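Local coordinates for hypothetical protein TM1012 (Thermotoga maritima, PDB 2FCL), which is of unknown function but probably transfers nucleotidyl groups, as the aminoglycoside 2''-adenylyltransferases do, at residues M13-L22 with A45-I56. Sequence-based numbering, arbitrary orientation. Where two conformers were deposited one is given.
Sequences MIRPEYLRVL and ALQGVPVEVHDI. With EDO (1,2-ethanediol), chain D.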
loop_
_atom_site.group_PDB
_atom_site.type_symbol
_atom_site.label_atom_id
_atom_site.label_comp_id
_atom_site.label_asym_id
_atom_site.label_seq_id
_atom_site.Cartn_x
_atom_site.Cartn_y
_atom_site.Cartn_z
ATOM N N MET A 13 -5.249 -10.946 -14.755
ATOM C CA MET A 13 -5.490 -9.481 -14.582
ATOM C C MET A 13 -4.165 -8.726 -14.505
ATOM O O MET A 13 -3.835 -7.934 -15.393
ATOM C CB MET A 13 -6.333 -9.228 -13.321
ATOM C CG MET A 13 -6.605 -7.747 -13.001
ATOM S SD MET A 13 -7.780 -7.511 -11.643
ATOM C CE MET A 13 -9.307 -8.067 -12.404
ATOM N N ILE A 14 -3.410 -8.987 -13.440
ATOM C CA ILE A 14 -2.179 -8.258 -13.141
ATOM C C ILE A 14 -1.069 -8.654 -14.124
ATOM O O ILE A 14 -0.881 -9.837 -14.410
ATOM C CB ILE A 14 -1.766 -8.520 -11.681
ATOM C CG1 ILE A 14 -2.788 -7.868 -10.732
ATOM C CG2 ILE A 14 -0.367 -8.012 -11.402
ATOM C CD1 ILE A 14 -2.999 -8.626 -9.489
ATOM N N ARG A 15 -0.345 -7.666 -14.647
ATOM C CA ARG A 15 0.689 -7.954 -15.646
ATOM C C ARG A 15 1.834 -8.720 -14.979
ATOM O O ARG A 15 2.140 -8.506 -13.798
ATOM C CB ARG A 15 1.221 -6.683 -16.292
ATOM C CG ARG A 15 0.182 -5.924 -17.106
ATOM C CD ARG A 15 0.835 -4.863 -17.978
ATOM N N PRO A 16 2.468 -9.632 -15.725
ATOM C CA PRO A 16 3.510 -10.477 -15.162
ATOM C C PRO A 16 4.630 -9.712 -14.457
ATOM O O PRO A 16 5.132 -10.182 -13.445
ATOM C CB PRO A 16 4.046 -11.220 -16.388
ATOM C CG PRO A 16 2.930 -11.261 -17.304
ATOM C CD PRO A 16 2.210 -9.973 -17.140
ATOM N N GLU A 17 5.038 -8.569 -14.996
ATOM C CA GLU A 17 6.140 -7.819 -14.383
ATOM C C GLU A 17 5.799 -7.418 -12.942
ATOM O O GLU A 17 6.672 -7.431 -12.068
ATOM C CB GLU A 17 6.548 -6.590 -15.209
ATOM C CG GLU A 17 5.441 -5.618 -15.563
ATOM C CD GLU A 17 4.737 -5.934 -16.903
ATOM O OE1 GLU A 17 4.694 -7.117 -17.336
ATOM O OE2 GLU A 17 4.206 -4.981 -17.517
ATOM N N TYR A 18 4.536 -7.087 -12.696
ATOM C CA TYR A 18 4.090 -6.737 -11.342
ATOM C C TYR A 18 3.985 -7.958 -10.461
ATOM O O TYR A 18 4.352 -7.904 -9.301
ATOM C CB TYR A 18 2.781 -5.944 -11.379
ATOM C CG TYR A 18 3.025 -4.486 -11.699
ATOM C CD1 TYR A 18 3.155 -4.023 -13.009
ATOM C CD2 TYR A 18 3.200 -3.575 -10.657
ATOM C CE1 TYR A 18 3.447 -2.663 -13.261
ATOM C CE2 TYR A 18 3.465 -2.250 -10.893
ATOM C CZ TYR A 18 3.584 -1.798 -12.189
ATOM O OH TYR A 18 3.851 -0.462 -12.362
ATOM N N LEU A 19 3.537 -9.076 -11.006
ATOM C CA LEU A 19 3.492 -10.303 -10.244
ATOM C C LEU A 19 4.896 -10.708 -9.801
ATOM O O LEU A 19 5.090 -11.177 -8.677
ATOM C CB LEU A 19 2.846 -11.429 -11.063
ATOM C CG LEU A 19 2.644 -12.757 -10.339
ATOM C CD1 LEU A 19 1.640 -12.636 -9.199
ATOM C CD2 LEU A 19 2.228 -13.831 -11.315
ATOM N N ARG A 20 5.877 -10.559 -10.685
ATOM C CA ARG A 20 7.234 -10.941 -10.352
ATOM C C ARG A 20 7.826 -10.066 -9.251
ATOM O O ARG A 20 8.529 -10.572 -8.368
ATOM C CB ARG A 20 8.105 -10.902 -11.598
ATOM C CG ARG A 20 7.789 -11.997 -12.593
ATOM C CD ARG A 20 8.898 -12.141 -13.626
ATOM N NE ARG A 20 9.235 -10.891 -14.312
ATOM C CZ ARG A 20 8.711 -10.458 -15.460
ATOM N NH1 ARG A 20 7.786 -11.153 -16.118
ATOM N NH2 ARG A 20 9.136 -9.305 -15.953
ATOM N N VAL A 21 7.558 -8.762 -9.299
ATOM C CA VAL A 21 8.029 -7.891 -8.227
ATOM C C VAL A 21 7.298 -8.194 -6.924
ATOM O O VAL A 21 7.928 -8.231 -5.852
ATOM C CB VAL A 21 7.962 -6.409 -8.623
ATOM C CG1 VAL A 21 8.219 -5.487 -7.427
ATOM C CG2 VAL A 21 8.960 -6.139 -9.719
ATOM N N LEU A 22 5.992 -8.441 -7.002
ATOM C CA LEU A 22 5.254 -8.824 -5.821
ATOM C C LEU A 22 5.853 -10.063 -5.159
ATOM O O LEU A 22 5.970 -10.133 -3.937
ATOM C CB LEU A 22 3.770 -9.050 -6.160
ATOM C CG LEU A 22 2.886 -9.501 -4.999
ATOM C CD1 LEU A 22 2.850 -8.456 -3.905
ATOM C CD2 LEU A 22 1.501 -9.732 -5.520
ATOM N N ALA A 45 -6.447 -4.538 -7.703
ATOM C CA ALA A 45 -6.381 -5.565 -8.735
ATOM C C ALA A 45 -6.324 -6.969 -8.155
ATOM O O ALA A 45 -6.997 -7.881 -8.629
ATOM C CB ALA A 45 -5.208 -5.309 -9.669
ATOM N N LEU A 46 -5.534 -7.153 -7.102
ATOM C CA LEU A 46 -5.468 -8.444 -6.430
ATOM C C LEU A 46 -6.823 -8.885 -5.918
ATOM O O LEU A 46 -7.095 -10.080 -5.845
ATOM C CB LEU A 46 -4.491 -8.384 -5.259
ATOM C CG LEU A 46 -3.010 -8.410 -5.643
ATOM C CD1 LEU A 46 -2.150 -8.029 -4.460
ATOM C CD2 LEU A 46 -2.617 -9.762 -6.195
ATOM N N GLN A 47 -7.640 -7.919 -5.511
ATOM C CA GLN A 47 -8.972 -8.188 -4.977
ATOM C C GLN A 47 -10.056 -8.227 -6.040
ATOM O O GLN A 47 -11.218 -8.391 -5.710
ATOM C CB GLN A 47 -9.308 -7.165 -3.885
ATOM C CG GLN A 47 -8.347 -7.274 -2.709
ATOM C CD GLN A 47 -8.739 -6.432 -1.536
ATOM O OE1 GLN A 47 -9.713 -6.734 -0.855
ATOM N NE2 GLN A 47 -8.009 -5.341 -1.308
ATOM N N GLY A 48 -9.676 -8.135 -7.308
ATOM C CA GLY A 48 -10.615 -8.305 -8.411
ATOM C C GLY A 48 -11.092 -7.057 -9.118
ATOM O O GLY A 48 -11.897 -7.158 -10.047
ATOM N N VAL A 49 -10.649 -5.875 -8.688
ATOM C CA VAL A 49 -11.097 -4.616 -9.307
ATOM C C VAL A 49 -10.238 -4.378 -10.537
ATOM O O VAL A 49 -9.024 -4.343 -10.427
ATOM C CB VAL A 49 -10.964 -3.423 -8.338
ATOM C CG1 VAL A 49 -11.668 -2.185 -8.890
ATOM C CG2 VAL A 49 -11.485 -3.778 -6.961
ATOM N N PRO A 50 -10.851 -4.256 -11.735
ATOM C CA PRO A 50 -10.039 -4.137 -12.961
ATOM C C PRO A 50 -9.465 -2.739 -13.194
ATOM O O PRO A 50 -9.872 -2.030 -14.120
ATOM C CB PRO A 50 -11.031 -4.529 -14.054
ATOM C CG PRO A 50 -12.292 -4.035 -13.549
ATOM C CD PRO A 50 -12.287 -4.287 -12.049
ATOM N N VAL A 51 -8.530 -2.341 -12.345
ATOM C CA VAL A 51 -7.822 -1.081 -12.480
ATOM C C VAL A 51 -6.436 -1.365 -13.050
ATOM O O VAL A 51 -5.905 -2.478 -12.901
ATOM C CB VAL A 51 -7.677 -0.337 -11.104
ATOM C CG1 VAL A 51 -9.044 0.054 -10.557
ATOM C CG2 VAL A 51 -6.899 -1.172 -10.083
ATOM N N GLU A 52 -5.834 -0.349 -13.649
ATOM C CA GLU A 52 -4.470 -0.459 -14.155
ATOM C C GLU A 52 -3.512 -0.377 -12.978
ATOM O O GLU A 52 -3.713 0.422 -12.076
ATOM C CB GLU A 52 -4.153 0.663 -15.145
ATOM N N VAL A 53 -2.484 -1.207 -12.979
ATOM C CA VAL A 53 -1.545 -1.176 -11.871
ATOM C C VAL A 53 -0.391 -0.338 -12.285
ATOM O O VAL A 53 0.279 -0.642 -13.261
ATOM C CB VAL A 53 -1.124 -2.574 -11.415
ATOM C CG1 VAL A 53 -0.035 -2.503 -10.354
ATOM C CG2 VAL A 53 -2.338 -3.276 -10.848
ATOM N N HIS A 54 -0.216 0.750 -11.548
ATOM C CA HIS A 54 0.915 1.638 -11.724
ATOM C C HIS A 54 1.607 1.793 -10.382
ATOM O O HIS A 54 1.065 2.411 -9.435
ATOM C CB HIS A 54 0.478 2.996 -12.283
ATOM C CG HIS A 54 -0.088 2.921 -13.667
ATOM N ND1 HIS A 54 -1.415 3.168 -13.942
ATOM C CD2 HIS A 54 0.488 2.599 -14.850
ATOM C CE1 HIS A 54 -1.630 3.015 -15.236
ATOM N NE2 HIS A 54 -0.492 2.669 -15.811
ATOM N N ASP A 55 2.795 1.203 -10.310
ATOM C CA ASP A 55 3.643 1.213 -9.137
ATOM C C ASP A 55 3.046 0.284 -8.103
ATOM O O ASP A 55 1.936 -0.223 -8.265
ATOM C CB ASP A 55 3.788 2.599 -8.517
ATOM C CG ASP A 55 3.972 3.689 -9.531
ATOM O OD1 ASP A 55 5.017 3.679 -10.199
ATOM O OD2 ASP A 55 3.074 4.556 -9.629
ATOM N N ILE A 56 3.800 0.103 -7.022
ATOM C CA ILE A 56 3.361 -0.689 -5.899
ATOM C C ILE A 56 3.465 0.147 -4.640
ATOM O O ILE A 56 4.491 0.780 -4.402
ATOM C CB ILE A 56 4.192 -1.964 -5.766
ATOM C CG1 ILE A 56 4.066 -2.799 -7.040
ATOM C CG2 ILE A 56 3.791 -2.751 -4.515
ATOM C CD1 ILE A 56 4.873 -4.060 -7.017
HETATM C C1 EDO D . -0.139 -0.156 -6.729
HETATM O O1 EDO D . -0.078 1.291 -6.850
HETATM C C2 EDO D . -0.269 -0.487 -5.255
HETATM O O2 EDO D . 0.334 -1.567 -4.600
#
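The phenol of Tyr-18 points across the 53-56 chain, and its OH accepts a nearly straight hydrogen bond from Asp-55 N (2.8 Å, N-H...O 168°). Val-53 covers one face of the same ring: CG1, set anti to its own backbone N (chi1 174°), sits 3.8 Å from the ring centroid in a CH-pi contact, displaced toward the CD2-CE2 side. Ile-56 meets that side at the edge, CG1 standing 3.8 Å from Tyr-18 CD2, while its extended chain carries CD1 on to Val-21 CG1. In this protein of the NTP-transferase clan, the loop 47-56 leads from helix 40-46 into strand 57-60 of the mixed sheet, and helix 16-22 packs against both ends of that connection. At the C-terminal end of helix 40-46, Ile-14 CD1 touches Leu-46 CD2 at 3.5 Å and Ile-14 CG1 rests on the methyl of Ala-45, while Leu-22 and Leu-46 meet tip to tip through their methyl groups. Gly-48, at positive phi, is the C-prime residue of a Schellman motif that ends helix 40-46. Met-13 runs out straight to SD, which approaches Ala-45 O at 3.1 Å; the bend at chi3 (-70°) then turns CE toward Gly-48 O and the Pro-50 ring.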